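Long-range contact in alginate lyase (Bacteroides ovatus, PDB 3NNB), which probably cleaves the polysaccharide alginate by beta-elimination: residues T44-V48 and N132-L136. Residues are numbered along the deposited sequence; the frame is centred on the assembly and turned at random.
Sequences TPPSV and NVWFL
V133 meets the loop first, its two methyls divided between neighbouring residues. CG2 lies 4.0 Å from P45 CB, an apolar touch that suits a short branched side chain against a rigid ring. CG1, anti to the backbone N (chi1 172°), reaches along the loop instead, coming 3.4 Å from P46 O and touching S47 CB. Proline fits at both loop positions, since its ring stiffens an extended backbone and offers CH groups for packing.

W134 follows and buries a larger area than V133. With CG anti to its own N (chi1 -169°), the indole carries its six-membered ring alongside P46 to V48. Its breadth and flatness let it meet a carbonyl at the edge and a backbone N over a face together: P46 O approaches near the ring plane, 3.4 Å from CE3, where aromatic C-H groups are slightly positive, whereas V48 N stands over one face. S47 CA comes in obliquely, 3.6 Å from CZ3. Branched V48 presents a methyl, CG1, 3.7 Å from CZ2, its side chain crossing the indole at about a right angle. No direct hydrogen bond joins the segments; one water accepts from V48 N (2.9 Å) and donates to W134 O (3.0 Å). With an alanine at W134, V48 CG1 would lose its aromatic partner and a gap is likely to open beside S47 and V48.

S47 OG accepts from M49 N, and D50 accepts from S47 N, fixing the loop locally. This plain packing lays the loop between helix 27-41 and strand 64-66 against helix 121-136, with K100, L101 and M104 of the preceding helix 98-118 packing against P46 and W134, in a largely helical fold consistent with the six-hairpin clan.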
loop_
_atom_site.group_PDB
_atom_site.type_symbol
_atom_site.label_atom_id
_atom_site.label_comp_id
_atom_site.label_asym_id
_atom_site.label_seq_id
_atom_site.Cartn_x
_atom_site.Cartn_y
_atom_site.Cartn_z
ATOM N N THR A 44 10.018 -14.539 14.088
ATOM C CA THR A 44 11.007 -13.694 14.757
ATOM C C THR A 44 10.966 -12.320 14.064
ATOM O O THR A 44 11.109 -12.255 12.830
ATOM C CB THR A 44 12.433 -14.268 14.626
ATOM O OG1 THR A 44 12.460 -15.561 15.237
ATOM C CG2 THR A 44 13.458 -13.350 15.287
ATOM N N PRO A 45 10.756 -11.232 14.831
ATOM C CA PRO A 45 10.718 -9.911 14.174
ATOM C C PRO A 45 12.031 -9.624 13.438
ATOM O O PRO A 45 13.112 -9.742 14.046
ATOM C CB PRO A 45 10.499 -8.943 15.315
ATOM C CG PRO A 45 9.704 -9.744 16.337
ATOM C CD PRO A 45 10.323 -11.138 16.246
ATOM N N PRO A 46 11.949 -9.317 12.139
ATOM C CA PRO A 46 13.153 -8.949 11.393
ATOM C C PRO A 46 13.541 -7.478 11.605
ATOM O O PRO A 46 12.832 -6.717 12.253
ATOM C CB PRO A 46 12.728 -9.172 9.945
ATOM C CG PRO A 46 11.295 -8.716 9.945
ATOM C CD PRO A 46 10.740 -9.178 11.291
ATOM N N SER A 47 14.642 -7.074 10.992
ATOM C CA SER A 47 15.091 -5.685 11.017
ATOM C C SER A 47 15.989 -5.411 9.840
ATOM O O SER A 47 16.455 -6.336 9.162
ATOM C CB SER A 47 15.829 -5.330 12.305
ATOM O OG SER A 47 17.194 -5.779 12.291
ATOM N N VAL A 48 16.264 -4.115 9.625
ATOM C CA VAL A 48 17.222 -3.712 8.612
ATOM C C VAL A 48 18.671 -4.185 8.927
ATOM O O VAL A 48 19.543 -4.077 8.078
ATOM C CB VAL A 48 17.233 -2.187 8.386
ATOM C CG1 VAL A 48 15.837 -1.719 7.862
ATOM C CG2 VAL A 48 17.722 -1.395 9.659
ATOM N N ASN A 132 8.797 -2.369 17.917
ATOM C CA ASN A 132 10.016 -2.034 18.685
ATOM C C ASN A 132 11.263 -2.401 17.900
ATOM O O ASN A 132 12.180 -1.578 17.714
ATOM C CB ASN A 132 10.069 -2.779 20.047
ATOM C CG ASN A 132 9.154 -2.178 21.084
ATOM O OD1 ASN A 132 8.885 -0.993 21.059
ATOM N ND2 ASN A 132 8.736 -2.985 22.050
ATOM N N VAL A 133 11.284 -3.631 17.417
ATOM C CA VAL A 133 12.466 -4.139 16.719
ATOM C C VAL A 133 12.698 -3.337 15.433
ATOM O O VAL A 133 13.821 -2.937 15.127
ATOM C CB VAL A 133 12.367 -5.630 16.445
ATOM C CG1 VAL A 133 13.525 -6.081 15.536
ATOM C CG2 VAL A 133 12.368 -6.403 17.796
ATOM N N TRP A 134 11.638 -3.075 14.694
ATOM C CA TRP A 134 11.795 -2.409 13.394
ATOM C C TRP A 134 12.078 -0.914 13.464
ATOM O O TRP A 134 12.882 -0.399 12.680
ATOM C CB TRP A 134 10.573 -2.651 12.481
ATOM C CG TRP A 134 10.833 -2.195 11.081
ATOM C CD1 TRP A 134 10.648 -0.955 10.564
ATOM C CD2 TRP A 134 11.474 -2.966 10.057
ATOM N NE1 TRP A 134 11.091 -0.912 9.251
ATOM C CE2 TRP A 134 11.633 -2.123 8.936
ATOM C CE3 TRP A 134 11.921 -4.295 9.979
ATOM C CZ2 TRP A 134 12.206 -2.564 7.738
ATOM C CZ3 TRP A 134 12.469 -4.743 8.791
ATOM C CH2 TRP A 134 12.644 -3.870 7.695
ATOM N N PHE A 135 11.382 -0.217 14.355
ATOM C CA PHE A 135 11.352 1.229 14.429
ATOM C C PHE A 135 12.028 1.921 15.620
ATOM O O PHE A 135 12.432 3.083 15.476
ATOM C CB PHE A 135 9.911 1.734 14.426
ATOM C CG PHE A 135 9.161 1.486 13.146
ATOM C CD1 PHE A 135 9.321 2.324 12.031
ATOM C CD2 PHE A 135 8.269 0.412 13.042
ATOM C CE1 PHE A 135 8.638 2.098 10.864
ATOM C CE2 PHE A 135 7.606 0.166 11.839
ATOM C CZ PHE A 135 7.768 1.039 10.763
ATOM N N LEU A 136 12.015 1.307 16.808
ATOM C CA LEU A 136 12.292 2.032 18.068
ATOM C C LEU A 136 13.555 1.604 18.786
ATOM O O LEU A 136 14.188 2.454 19.438
ATOM C CB LEU A 136 11.105 1.952 19.035
ATOM C CG LEU A 136 9.748 2.345 18.415
ATOM C CD1 LEU A 136 8.607 2.145 19.457
ATOM C CD2 LEU A 136 9.789 3.784 17.896
HETATM O O HOH W 1 14.717 -2.288 11.342
#